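Local structure of aldo-keto reductase family 1 member C1 (Caenorhabditis elegans, 1QWK) at residues P17-G22 against I260-I265; L21-S26 against R44-A49; F77-A82 against L110-M115; L105-L110 against L146-G151; P245-L250 against N273-D278. The protein probably reduces aldehyde and ketone groups with NADPH as hydride donor on a TIM-barrel scaffold. One frame throughout, in Å; residues are numbered along the deposited sequence.

Contact 1: P17-G22 against I260-I265; sequences PVIGLG and ILPKSI
Val18 O receives Ile260 N at 2.8 Å, the first of three backbone hydrogen bonds between residues 17-22 and 260-265. The donor lies 23° out of the carbonyl plane. Gly20 N then donates to Ile260 O, almost in line with the C=O bond, and Gly22 N reaches Pro262 O at 3.1 Å from above the plane of that carbonyl. The two chains run in roughly the same direction, and Ile19 faces Ile260 in a single bridge with CA atoms 5.0 Å apart. Two waters extend the pairing: one donates to both Pro17 O and Ile260 O, the other to Gly22 O and Lys263 O. This is where a (beta/alpha)8 barrel closes, the first strand, 21-22, meeting the last, 259-261, within the aldo-keto reductase fold. Beside the backbone, Ile260 holds CG1 between its own N and carbonyl carbon (chi1 59°), which brings CG1 to 3.9 Å from Ile19 CG1, while the two CD1 methyls meet farther out. The same side chain reaches Leu250, Ala253 and Leu254 of helix 245-255, so an alanine here would probably open a gap between that helix and Ile19. Pro262 lays CD 3.3 Å from Gly20 O, a buried carbonyl oxygen for which the model offers no hydrogen-bond partner. Leu261 CD2 packs on the backbone of Gly20 from another direction, and a CB on that glycine would come tight against this methyl. Farther along, Leu21 CD1 approaches Ser264 O at 3.8 Å.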
# COMPACT_ATOMS: atom_id res chain seq x y z
N PRO A 17 -10.00 -2.39 6.18
CA PRO A 17 -9.81 -1.11 6.87
C PRO A 17 -9.24 -0.07 5.91
O PRO A 17 -8.34 -0.36 5.13
CB PRO A 17 -8.83 -1.47 7.99
CG PRO A 17 -9.21 -2.90 8.31
CD PRO A 17 -9.38 -3.50 6.93
N VAL A 18 -9.77 1.15 5.98
CA VAL A 18 -9.36 2.24 5.10
C VAL A 18 -7.96 2.78 5.37
O VAL A 18 -7.37 3.43 4.51
CB VAL A 18 -10.35 3.43 5.17
CG1 VAL A 18 -11.73 2.97 4.74
CG2 VAL A 18 -10.39 3.99 6.59
N ILE A 19 -7.43 2.52 6.56
CA ILE A 19 -6.09 2.97 6.89
C ILE A 19 -5.30 1.81 7.47
O ILE A 19 -5.82 1.03 8.27
CB ILE A 19 -6.10 4.16 7.89
CG1 ILE A 19 -4.66 4.60 8.20
CG2 ILE A 19 -6.85 3.78 9.16
CD1 ILE A 19 -4.58 5.92 8.97
N GLY A 20 -4.06 1.67 7.03
CA GLY A 20 -3.25 0.59 7.53
C GLY A 20 -1.82 1.04 7.70
O GLY A 20 -1.43 2.13 7.27
N LEU A 21 -1.03 0.20 8.35
CA LEU A 21 0.37 0.50 8.56
C LEU A 21 1.17 -0.07 7.40
O LEU A 21 1.12 -1.27 7.13
CB LEU A 21 0.86 -0.12 9.88
CG LEU A 21 2.33 0.11 10.24
CD1 LEU A 21 2.56 1.58 10.56
CD2 LEU A 21 2.70 -0.76 11.44
N GLY A 22 1.88 0.80 6.70
CA GLY A 22 2.71 0.36 5.59
C GLY A 22 4.06 0.03 6.19
O GLY A 22 4.66 0.87 6.87
N ILE A 260 -5.55 3.90 2.47
CA ILE A 260 -4.21 4.47 2.56
C ILE A 260 -3.25 3.66 3.42
O ILE A 260 -3.67 2.95 4.34
CB ILE A 260 -4.25 5.91 3.13
CG1 ILE A 260 -4.89 5.92 4.52
CG2 ILE A 260 -5.02 6.82 2.16
CD1 ILE A 260 -4.97 7.30 5.17
N LEU A 261 -1.96 3.78 3.11
CA LEU A 261 -0.89 3.06 3.82
C LEU A 261 0.29 3.94 4.20
O LEU A 261 1.37 3.81 3.63
CB LEU A 261 -0.37 1.91 2.95
CG LEU A 261 -1.31 0.75 2.63
CD1 LEU A 261 -0.63 -0.23 1.67
CD2 LEU A 261 -1.72 0.06 3.92
N PRO A 262 0.11 4.86 5.16
CA PRO A 262 1.22 5.73 5.57
C PRO A 262 2.39 4.87 6.06
O PRO A 262 2.19 3.91 6.81
CB PRO A 262 0.60 6.58 6.68
CG PRO A 262 -0.49 5.69 7.23
CD PRO A 262 -1.09 5.12 5.97
N LYS A 263 3.61 5.22 5.64
CA LYS A 263 4.83 4.47 5.98
C LYS A 263 5.52 4.83 7.29
O LYS A 263 6.43 4.13 7.73
CB LYS A 263 5.87 4.62 4.85
CG LYS A 263 6.42 6.04 4.69
CD LYS A 263 7.56 6.11 3.68
CE LYS A 263 8.09 7.53 3.52
NZ LYS A 263 9.24 7.60 2.57
N SER A 264 5.10 5.93 7.91
CA SER A 264 5.69 6.38 9.17
C SER A 264 5.97 5.22 10.12
O SER A 264 5.15 4.31 10.25
CB SER A 264 4.77 7.39 9.84
OG SER A 264 4.55 8.51 9.00
N ILE A 265 7.13 5.25 10.77
CA ILE A 265 7.50 4.20 11.72
C ILE A 265 7.70 4.77 13.12
O ILE A 265 7.77 4.03 14.10
CB ILE A 265 8.81 3.50 11.30
CG1 ILE A 265 9.97 4.49 11.34
CG2 ILE A 265 8.67 2.92 9.90
CD1 ILE A 265 11.32 3.86 11.05
O HOH W 1 -5.54 0.37 4.25
O HOH W 2 7.63 1.32 7.02

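Contact 2: L21-S26 against R44-A49; sequences LGTWQS and RLIDTA
Thr23 brings its side chain straight onto the end of strand 45-47, and its atoms can be followed outward. CB lies 3.5 Å from Asp47 O. From there the methyl CG2 turns to Ile46 CG2, the two side chains crossing at about a right angle, while OG1, set between the backbone N and carbonyl carbon (chi1 66°), donates to Asp47 O at 2.7 Å and also rests near CA of Thr48. Thr23 N reaches Asp47 O as well, at 3.2 Å, so this oxygen is gripped by two donors from one residue. Upstream, Leu21 N binds Leu45 O and Asp47 N binds Leu21 O, the regular parallel pairing of the first two barrel strands in a beta-alpha-beta unit whose crossover is helix 28-41. On the helix-facing side Leu21 CB touches Ile46 CD1 at 3.8 Å, the side chains lying side by side and pointing the same way. Beyond the strand a type I turn from Thr23 to Ser26 closes with Ser26 N on Thr23 O. Asp47 points to the other side of the sheet, where OD2 accepts a hydrogen bond from a water at 2.7 Å. The two Thr23 bonds hold the backbone of Asp47, and OD2 reaches Lys81 directly in a salt bridge, consistent with a second-shell position behind Tyr52, the predicted proton donor whose pKa Lys81 is predicted to lower.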
# COMPACT_ATOMS: atom_id res chain seq x y z
N LEU A 21 -1.03 0.20 8.35
CA LEU A 21 0.37 0.50 8.56
C LEU A 21 1.17 -0.07 7.40
O LEU A 21 1.12 -1.27 7.13
CB LEU A 21 0.86 -0.12 9.88
CG LEU A 21 2.33 0.11 10.24
CD1 LEU A 21 2.56 1.58 10.56
CD2 LEU A 21 2.70 -0.76 11.44
N GLY A 22 1.88 0.80 6.70
CA GLY A 22 2.71 0.36 5.59
C GLY A 22 4.06 0.03 6.19
O GLY A 22 4.66 0.87 6.87
N THR A 23 4.56 -1.19 5.97
CA THR A 23 5.83 -1.60 6.55
C THR A 23 7.04 -1.65 5.60
O THR A 23 8.10 -2.11 6.00
CB THR A 23 5.71 -2.99 7.23
OG1 THR A 23 5.45 -3.99 6.24
CG2 THR A 23 4.58 -2.98 8.25
N TRP A 24 6.90 -1.16 4.37
CA TRP A 24 8.02 -1.22 3.43
C TRP A 24 9.28 -0.48 3.87
O TRP A 24 10.36 -0.70 3.32
CB TRP A 24 7.58 -0.73 2.04
CG TRP A 24 7.25 0.73 1.96
CD1 TRP A 24 6.12 1.35 2.43
CD2 TRP A 24 8.04 1.75 1.34
NE1 TRP A 24 6.17 2.69 2.13
CE2 TRP A 24 7.33 2.96 1.46
CE3 TRP A 24 9.28 1.75 0.69
CZ2 TRP A 24 7.83 4.17 0.96
CZ3 TRP A 24 9.77 2.95 0.18
CH2 TRP A 24 9.04 4.15 0.33
N GLN A 25 9.15 0.38 4.87
CA GLN A 25 10.29 1.15 5.39
C GLN A 25 10.61 0.76 6.83
O GLN A 25 11.10 1.59 7.60
CB GLN A 25 9.98 2.65 5.34
CG GLN A 25 10.26 3.31 4.01
CD GLN A 25 11.74 3.41 3.72
OE1 GLN A 25 12.52 3.89 4.55
NE2 GLN A 25 12.15 2.95 2.54
N SER A 26 10.34 -0.49 7.19
CA SER A 26 10.59 -0.95 8.55
C SER A 26 11.41 -2.23 8.62
O SER A 26 11.11 -3.21 7.95
CB SER A 26 9.26 -1.18 9.28
OG SER A 26 8.48 0.00 9.30
N ARG A 44 -6.07 -1.27 12.12
CA ARG A 44 -6.52 -2.65 12.06
C ARG A 44 -6.06 -3.35 10.78
O ARG A 44 -6.51 -4.46 10.48
CB ARG A 44 -8.05 -2.71 12.20
CG ARG A 44 -8.52 -2.36 13.61
CD ARG A 44 -8.09 -3.44 14.61
NE ARG A 44 -8.49 -3.12 15.99
CZ ARG A 44 -7.77 -2.37 16.82
NH1 ARG A 44 -6.61 -1.85 16.43
NH2 ARG A 44 -8.21 -2.15 18.05
N LEU A 45 -5.17 -2.71 10.04
CA LEU A 45 -4.63 -3.32 8.83
C LEU A 45 -3.11 -3.15 8.83
O LEU A 45 -2.59 -2.07 9.13
CB LEU A 45 -5.22 -2.68 7.56
CG LEU A 45 -4.76 -3.28 6.22
CD1 LEU A 45 -5.84 -3.11 5.15
CD2 LEU A 45 -3.46 -2.61 5.78
N ILE A 46 -2.41 -4.24 8.51
CA ILE A 46 -0.96 -4.26 8.43
C ILE A 46 -0.61 -4.72 7.02
O ILE A 46 -1.06 -5.78 6.58
CB ILE A 46 -0.32 -5.25 9.45
CG1 ILE A 46 -0.74 -4.89 10.88
CG2 ILE A 46 1.20 -5.22 9.32
CD1 ILE A 46 -0.47 -3.45 11.27
N ASP A 47 0.19 -3.92 6.32
CA ASP A 47 0.59 -4.24 4.95
C ASP A 47 2.06 -4.62 4.89
O ASP A 47 2.92 -3.85 5.31
CB ASP A 47 0.35 -3.03 4.05
CG ASP A 47 0.63 -3.33 2.59
OD1 ASP A 47 -0.31 -3.77 1.88
OD2 ASP A 47 1.79 -3.15 2.16
N THR A 48 2.34 -5.80 4.37
CA THR A 48 3.71 -6.27 4.26
C THR A 48 3.95 -6.91 2.89
O THR A 48 3.10 -6.82 2.00
CB THR A 48 4.03 -7.29 5.38
OG1 THR A 48 5.42 -7.61 5.37
CG2 THR A 48 3.22 -8.56 5.20
N ALA A 49 5.11 -7.53 2.73
CA ALA A 49 5.47 -8.17 1.47
C ALA A 49 6.62 -9.13 1.73
O ALA A 49 7.48 -8.87 2.57
CB ALA A 49 5.89 -7.12 0.45
O HOH W 3 3.86 -1.57 3.00

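Contact 3: F77-A82 against L110-M115; sequences FITTKA and LYLAHM
Lys81 and His114 meet because of their torsions: the lysine sends CG away from its carbonyl carbon (chi1 -40°) and runs extended until it bends at chi4, while the histidine places CG roughly opposite its own N (chi1 -151°). Lys81 CD thereby sits over the centre of the imidazole face, 3.8 Å from its centroid and 6° off the normal, a CH-pi contact. The setting is the third and fourth parallel strands of the TIM barrel, 77-82 and 110-113, joined by helix 92-103 in a beta-alpha-beta crossover. Five backbone hydrogen bonds alternate between them, from Leu110 N on Ile78 O to His114 N on Ala82 O; the straightest at the acceptor is Ala82 N on Leu112 O, at 2.8 Å. The lysine NZ forms a salt bridge with Asp47, a hydrogen bond to Thr48 O and a weak one to Tyr52 OH. This agrees with the predicted roles of Tyr52 as proton donor and Lys81 as the residue lowering its pKa. His114, for its part, is predicted to bind substrate. Along the barrel interior, Thr79 lies beside Leu110, pointing the same way, and its CG2 also meets Leu112 CD1 at 4.1 Å. Phe77 adds CE2 against Leu110 CB at 3.6 Å. On the outward side, toward helix 92-103, Tyr111 runs alongside Thr80, whose OG1 is bound to Glu55. The threonine methyl CG2 comes in at the edge of the phenol, 3.5 Å from CD1, and farther along the ring Ala82 CB lies 3.6 Å from Tyr111 CZ.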
# COMPACT_ATOMS: atom_id res chain seq x y z
N PHE A 77 -6.60 -7.15 9.75
CA PHE A 77 -6.59 -7.38 8.31
C PHE A 77 -5.12 -7.39 7.92
O PHE A 77 -4.42 -6.37 8.04
CB PHE A 77 -7.32 -6.24 7.58
CG PHE A 77 -7.60 -6.53 6.13
CD1 PHE A 77 -8.88 -6.91 5.72
CD2 PHE A 77 -6.59 -6.44 5.17
CE1 PHE A 77 -9.16 -7.19 4.38
CE2 PHE A 77 -6.85 -6.72 3.83
CZ PHE A 77 -8.13 -7.10 3.43
N ILE A 78 -4.63 -8.54 7.46
CA ILE A 78 -3.23 -8.68 7.07
C ILE A 78 -3.09 -8.83 5.56
O ILE A 78 -3.71 -9.70 4.95
CB ILE A 78 -2.59 -9.93 7.73
CG1 ILE A 78 -2.76 -9.86 9.26
CG2 ILE A 78 -1.12 -10.04 7.33
CD1 ILE A 78 -2.20 -8.61 9.90
N THR A 79 -2.28 -7.96 4.96
CA THR A 79 -2.02 -7.97 3.53
C THR A 79 -0.56 -8.30 3.26
O THR A 79 0.32 -7.76 3.91
CB THR A 79 -2.24 -6.57 2.88
OG1 THR A 79 -3.60 -6.18 3.04
CG2 THR A 79 -1.88 -6.59 1.39
N THR A 80 -0.29 -9.21 2.33
CA THR A 80 1.08 -9.47 1.97
C THR A 80 1.14 -9.59 0.45
O THR A 80 0.10 -9.66 -0.21
CB THR A 80 1.70 -10.71 2.66
OG1 THR A 80 3.13 -10.66 2.51
CG2 THR A 80 1.19 -12.00 2.05
N LYS A 81 2.35 -9.60 -0.09
CA LYS A 81 2.52 -9.63 -1.54
C LYS A 81 3.58 -10.59 -2.03
O LYS A 81 4.63 -10.76 -1.40
CB LYS A 81 2.86 -8.22 -2.03
CG LYS A 81 2.10 -7.10 -1.34
CD LYS A 81 2.48 -5.75 -1.94
CE LYS A 81 2.05 -4.60 -1.03
NZ LYS A 81 2.86 -4.59 0.23
N ALA A 82 3.32 -11.22 -3.17
CA ALA A 82 4.27 -12.15 -3.77
C ALA A 82 5.28 -11.37 -4.59
O ALA A 82 4.91 -10.47 -5.35
CB ALA A 82 3.52 -13.14 -4.67
N LEU A 110 -5.62 -10.43 2.42
CA LEU A 110 -5.42 -9.99 1.04
C LEU A 110 -4.03 -10.38 0.56
O LEU A 110 -3.04 -10.17 1.26
CB LEU A 110 -5.60 -8.46 0.95
CG LEU A 110 -5.35 -7.78 -0.41
CD1 LEU A 110 -6.32 -8.32 -1.45
CD2 LEU A 110 -5.51 -6.27 -0.26
N TYR A 111 -3.96 -10.97 -0.63
CA TYR A 111 -2.69 -11.39 -1.22
C TYR A 111 -2.56 -10.75 -2.59
O TYR A 111 -3.41 -10.94 -3.45
CB TYR A 111 -2.64 -12.91 -1.35
CG TYR A 111 -1.27 -13.46 -1.68
CD1 TYR A 111 -0.14 -13.05 -0.96
CD2 TYR A 111 -1.10 -14.42 -2.68
CE1 TYR A 111 1.11 -13.60 -1.21
CE2 TYR A 111 0.15 -14.97 -2.94
CZ TYR A 111 1.25 -14.56 -2.20
OH TYR A 111 2.47 -15.14 -2.44
N LEU A 112 -1.48 -9.99 -2.78
CA LEU A 112 -1.26 -9.26 -4.04
C LEU A 112 -0.04 -9.66 -4.83
O LEU A 112 0.96 -10.11 -4.26
CB LEU A 112 -1.13 -7.76 -3.74
CG LEU A 112 -2.13 -7.07 -2.82
CD1 LEU A 112 -1.70 -5.64 -2.59
CD2 LEU A 112 -3.52 -7.14 -3.42
N ALA A 113 -0.10 -9.49 -6.15
CA ALA A 113 1.07 -9.73 -6.98
C ALA A 113 1.77 -8.37 -6.78
O ALA A 113 1.21 -7.33 -7.13
CB ALA A 113 0.65 -9.91 -8.45
N HIS A 114 2.97 -8.36 -6.21
CA HIS A 114 3.69 -7.12 -5.93
C HIS A 114 4.01 -6.34 -7.20
O HIS A 114 4.12 -5.11 -7.17
CB HIS A 114 4.99 -7.44 -5.19
CG HIS A 114 5.48 -6.36 -4.28
ND1 HIS A 114 5.30 -5.02 -4.54
CD2 HIS A 114 6.18 -6.43 -3.12
CE1 HIS A 114 5.88 -4.31 -3.58
NE2 HIS A 114 6.42 -5.14 -2.71
N MET A 115 4.16 -7.07 -8.29
CA MET A 115 4.46 -6.49 -9.61
C MET A 115 3.79 -7.39 -10.64
O MET A 115 3.27 -8.45 -10.31
CB MET A 115 5.97 -6.52 -9.89
CG MET A 115 6.85 -5.74 -8.91
SD MET A 115 6.77 -3.95 -9.19
CE MET A 115 7.19 -3.35 -7.54

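Contact 4: L105-L110 against L146-G151; sequences LEYVDL and LAKAVG
Tyr107 offers one face of its ring to Lys148, whose side chain bends at chi2 and lies obliquely across it. Lysine CE sits 3.7 Å from the ring centroid as a CH-pi contact, and NZ stands 4.6 Å above that centroid, only 2° off the normal, a cation-pi interaction near the protein surface. The phenol is put there by chi1 of 65°, which tucks CG between the backbone N and carbonyl carbon. A serine here would probably leave the ammonium without its aromatic partner and the aliphatic part of Lys148 free to turn. Beneath this pair the backbones run side by side. Val108 N donates to Leu146 O at 3.1 Å, and Val108 O accepts from Lys148 N at 2.9 Å, with the donor in the carbonyl plane. That carbonyl also receives a CA-H...O contact from Ala147, whose CB packs against Val108 CG2. Asp109 O and Ala149 N come close, but their angle is too poor for a hydrogen bond; the carbonyl oxygen of Ala149 accepts from Tyr111 N. The carboxylate of Asp109 finds its partners outside, OD2 taking the amide of Ile78 and a salt bridge from Arg73, which also binds Tyr107 O. Leu110 CD1 ends the apolar part against Ala149 CB at 3.8 Å. The contact thus forms the entry to barrel strands 110-113 and 150-153: Val108 and Leu146 rest on helix 92-103, Val150 on helix 131-143, and Leu110 on strand 77-82.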
# COMPACT_ATOMS: atom_id res chain seq x y z
N LEU A 105 0.24 -17.44 10.50
CA LEU A 105 -1.19 -17.33 10.23
C LEU A 105 -1.67 -18.50 9.37
O LEU A 105 -0.88 -19.14 8.68
CB LEU A 105 -1.48 -16.02 9.49
CG LEU A 105 -1.09 -14.71 10.19
CD1 LEU A 105 -1.32 -13.55 9.23
CD2 LEU A 105 -1.90 -14.54 11.46
N GLU A 106 -2.97 -18.77 9.43
CA GLU A 106 -3.54 -19.85 8.64
C GLU A 106 -3.98 -19.32 7.28
O GLU A 106 -4.18 -20.09 6.33
CB GLU A 106 -4.73 -20.47 9.38
CG GLU A 106 -4.36 -21.10 10.72
CD GLU A 106 -3.29 -22.18 10.58
OE1 GLU A 106 -3.51 -23.14 9.81
OE2 GLU A 106 -2.23 -22.07 11.24
N TYR A 107 -4.12 -18.01 7.19
CA TYR A 107 -4.53 -17.35 5.95
C TYR A 107 -4.26 -15.85 6.05
O TYR A 107 -4.07 -15.32 7.14
CB TYR A 107 -6.02 -17.57 5.72
CG TYR A 107 -6.91 -16.91 6.76
CD1 TYR A 107 -7.26 -15.56 6.66
CD2 TYR A 107 -7.37 -17.63 7.86
CE1 TYR A 107 -8.05 -14.94 7.63
CE2 TYR A 107 -8.16 -17.02 8.85
CZ TYR A 107 -8.49 -15.68 8.72
OH TYR A 107 -9.26 -15.07 9.69
N VAL A 108 -4.22 -15.18 4.91
CA VAL A 108 -4.04 -13.73 4.90
C VAL A 108 -5.34 -13.16 4.37
O VAL A 108 -6.07 -13.83 3.64
CB VAL A 108 -2.86 -13.26 4.00
CG1 VAL A 108 -1.53 -13.67 4.64
CG2 VAL A 108 -2.99 -13.83 2.60
N ASP A 109 -5.64 -11.92 4.74
CA ASP A 109 -6.88 -11.30 4.30
C ASP A 109 -6.80 -10.85 2.85
O ASP A 109 -7.79 -10.92 2.12
CB ASP A 109 -7.20 -10.14 5.24
CG ASP A 109 -7.42 -10.63 6.68
OD1 ASP A 109 -8.56 -11.02 7.01
OD2 ASP A 109 -6.44 -10.65 7.45
N LEU A 110 -5.62 -10.43 2.42
CA LEU A 110 -5.42 -9.99 1.04
C LEU A 110 -4.03 -10.38 0.56
O LEU A 110 -3.04 -10.17 1.26
CB LEU A 110 -5.60 -8.46 0.95
CG LEU A 110 -5.35 -7.78 -0.41
CD1 LEU A 110 -6.32 -8.32 -1.45
CD2 LEU A 110 -5.51 -6.27 -0.26
N LEU A 146 -6.55 -19.79 1.12
CA LEU A 146 -5.32 -19.27 1.71
C LEU A 146 -5.33 -17.75 1.81
O LEU A 146 -4.60 -17.16 2.61
CB LEU A 146 -4.11 -19.73 0.89
CG LEU A 146 -3.87 -21.24 0.86
CD1 LEU A 146 -2.69 -21.57 -0.05
CD2 LEU A 146 -3.60 -21.74 2.27
N ALA A 147 -6.16 -17.11 0.98
CA ALA A 147 -6.28 -15.65 0.99
C ALA A 147 -7.76 -15.30 0.89
O ALA A 147 -8.47 -15.84 0.04
CB ALA A 147 -5.51 -15.06 -0.19
N LYS A 148 -8.23 -14.41 1.75
CA LYS A 148 -9.64 -14.01 1.75
C LYS A 148 -10.00 -13.07 0.60
O LYS A 148 -11.17 -12.82 0.34
CB LYS A 148 -10.02 -13.35 3.08
CG LYS A 148 -9.82 -14.24 4.30
CD LYS A 148 -10.73 -15.46 4.26
CE LYS A 148 -10.65 -16.25 5.56
NZ LYS A 148 -11.55 -17.44 5.55
N ALA A 149 -8.97 -12.57 -0.08
CA ALA A 149 -9.14 -11.66 -1.20
C ALA A 149 -7.81 -11.62 -1.95
O ALA A 149 -6.75 -11.87 -1.36
CB ALA A 149 -9.51 -10.25 -0.71
N VAL A 150 -7.85 -11.31 -3.24
CA VAL A 150 -6.64 -11.25 -4.04
C VAL A 150 -6.61 -9.99 -4.90
O VAL A 150 -7.65 -9.43 -5.23
CB VAL A 150 -6.49 -12.50 -4.95
CG1 VAL A 150 -6.07 -13.71 -4.11
CG2 VAL A 150 -7.80 -12.79 -5.67
N GLY A 151 -5.41 -9.56 -5.25
CA GLY A 151 -5.27 -8.36 -6.05
C GLY A 151 -3.90 -8.17 -6.64
O GLY A 151 -3.07 -9.08 -6.65

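Contact 5: P245-L250 against N273-D278; sequences PAQVLL and NFEVFD
The end of helix 267-274 and the loop that follows it pack against the start of helix 245-255, on the outer layer of the barrel and away from the predicted active-site residues. Leu250 points toward the 273-278 segment and pushes CD1 toward Asn273, 3.4 Å from its backbone O and 3.6 Å from its CB, the two side chains crossing obliquely. That oxygen is buried with no polar partner in the model, and methyls of Leu250 and Ile19 both come against it. Strand 259-261 comes between these two helices in the chain, and the helices of the (beta/alpha)8 fold meet here outside it. Val276 packs beside Leu250: its CG1, held opposite the carbonyl carbon by chi1 of -62°, lies 3.8 Å from Gln247 CB and 4.1 Å from Leu250 CB. An inverse gamma turn centred on Glu275 brings the chain round to this position. Gln247 extends alongside Glu275 with the amide plane 51° from the carboxylate, and its NE2 passes 3.5 Å from Glu275 CB. The amide is held from elsewhere, OE1 accepting from Thr244 N and NE2 donating to Glu272 O, while Glu275 O takes a hydrogen bond from Lys243.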
# COMPACT_ATOMS: atom_id res chain seq x y z
N PRO A 245 -0.41 19.20 7.69
CA PRO A 245 -0.33 18.98 6.24
C PRO A 245 -0.42 17.50 5.89
O PRO A 245 -1.07 17.12 4.92
CB PRO A 245 1.03 19.57 5.89
CG PRO A 245 1.10 20.75 6.82
CD PRO A 245 0.61 20.17 8.13
N ALA A 246 0.23 16.66 6.69
CA ALA A 246 0.20 15.22 6.46
C ALA A 246 -1.23 14.68 6.60
O ALA A 246 -1.68 13.88 5.77
CB ALA A 246 1.12 14.50 7.45
N GLN A 247 -1.94 15.11 7.63
CA GLN A 247 -3.31 14.64 7.81
C GLN A 247 -4.19 15.08 6.64
O GLN A 247 -5.10 14.35 6.23
CB GLN A 247 -3.86 15.16 9.15
CG GLN A 247 -3.02 14.66 10.31
CD GLN A 247 -3.38 15.29 11.64
OE1 GLN A 247 -3.73 16.47 11.70
NE2 GLN A 247 -3.27 14.52 12.71
N VAL A 248 -3.91 16.25 6.08
CA VAL A 248 -4.67 16.73 4.94
C VAL A 248 -4.39 15.85 3.71
O VAL A 248 -5.31 15.50 2.97
CB VAL A 248 -4.33 18.21 4.62
CG1 VAL A 248 -4.97 18.63 3.31
CG2 VAL A 248 -4.83 19.11 5.75
N LEU A 249 -3.13 15.49 3.50
CA LEU A 249 -2.78 14.63 2.36
C LEU A 249 -3.42 13.25 2.48
O LEU A 249 -3.85 12.66 1.48
CB LEU A 249 -1.26 14.48 2.25
CG LEU A 249 -0.49 15.72 1.81
CD1 LEU A 249 0.99 15.40 1.76
CD2 LEU A 249 -0.99 16.19 0.43
N LEU A 250 -3.49 12.73 3.70
CA LEU A 250 -4.10 11.42 3.92
C LEU A 250 -5.61 11.51 3.69
O LEU A 250 -6.19 10.63 3.05
CB LEU A 250 -3.81 10.92 5.34
CG LEU A 250 -2.33 10.70 5.65
CD1 LEU A 250 -2.16 10.23 7.09
CD2 LEU A 250 -1.75 9.67 4.67
N ASN A 273 -0.82 10.18 11.98
CA ASN A 273 -1.45 9.75 10.74
C ASN A 273 -2.83 9.12 10.93
O ASN A 273 -3.62 9.07 9.99
CB ASN A 273 -0.55 8.77 9.98
CG ASN A 273 0.78 9.39 9.56
OD1 ASN A 273 0.88 10.61 9.39
ND2 ASN A 273 1.79 8.56 9.39
N PHE A 274 -3.12 8.64 12.14
CA PHE A 274 -4.42 8.01 12.40
C PHE A 274 -5.51 9.03 12.71
O PHE A 274 -6.70 8.72 12.63
CB PHE A 274 -4.30 7.03 13.58
CG PHE A 274 -5.48 6.11 13.73
CD1 PHE A 274 -5.70 5.08 12.81
CD2 PHE A 274 -6.39 6.28 14.77
CE1 PHE A 274 -6.80 4.23 12.93
CE2 PHE A 274 -7.49 5.44 14.91
CZ PHE A 274 -7.70 4.41 13.98
N GLU A 275 -5.11 10.24 13.07
CA GLU A 275 -6.07 11.29 13.42
C GLU A 275 -6.60 12.02 12.19
O GLU A 275 -6.40 13.22 12.03
CB GLU A 275 -5.41 12.30 14.37
CG GLU A 275 -4.93 11.66 15.66
CD GLU A 275 -6.06 11.03 16.45
OE1 GLU A 275 -6.98 11.76 16.87
OE2 GLU A 275 -6.03 9.79 16.65
N VAL A 276 -7.30 11.29 11.33
CA VAL A 276 -7.84 11.87 10.12
C VAL A 276 -9.33 11.58 9.96
O VAL A 276 -9.87 11.68 8.86
CB VAL A 276 -7.08 11.35 8.88
CG1 VAL A 276 -5.61 11.75 8.97
CG2 VAL A 276 -7.20 9.83 8.81
N PHE A 277 -9.99 11.23 11.06
CA PHE A 277 -11.41 10.90 11.01
C PHE A 277 -12.33 11.92 11.67
O PHE A 277 -13.51 11.66 11.87
CB PHE A 277 -11.63 9.52 11.62
CG PHE A 277 -10.94 8.41 10.87
CD1 PHE A 277 -11.38 8.03 9.60
CD2 PHE A 277 -9.83 7.76 11.41
CE1 PHE A 277 -10.73 7.03 8.88
CE2 PHE A 277 -9.18 6.75 10.71
CZ PHE A 277 -9.63 6.39 9.44
N ASP A 278 -11.78 13.09 11.99
CA ASP A 278 -12.57 14.14 12.63
C ASP A 278 -12.94 15.26 11.65
O ASP A 278 -13.40 16.32 12.06
CB ASP A 278 -11.80 14.71 13.81
CG ASP A 278 -10.50 15.37 13.40
OD1 ASP A 278 -9.99 15.03 12.32
OD2 ASP A 278 -9.99 16.21 14.17

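Overall arrangement
Four of the five contacts follow the eight-stranded parallel barrel in sheet order. Contact 1 closes it by joining strands 21-22 and 259-261; contact 2 starts from the same stretch, sharing Leu21 and Gly22, their centres about 7 Å apart. Contact 3 meets contact 2 through the Asp47-Lys81 salt bridge. Contact 4 shares Leu110 with contact 3 and continues to strand 150-153. Contact 5 belongs to the helical layer, about 11 Å from contact 1 and about 28 Å from contact 4, centre to centre. Along the chain contacts 3 and 4 fall between the segments of contact 1 and cross each other, while contact 5 crosses contact 1. The predicted proton donor and its lysine lie where contacts 2 and 3 meet, with His114 in contact 3.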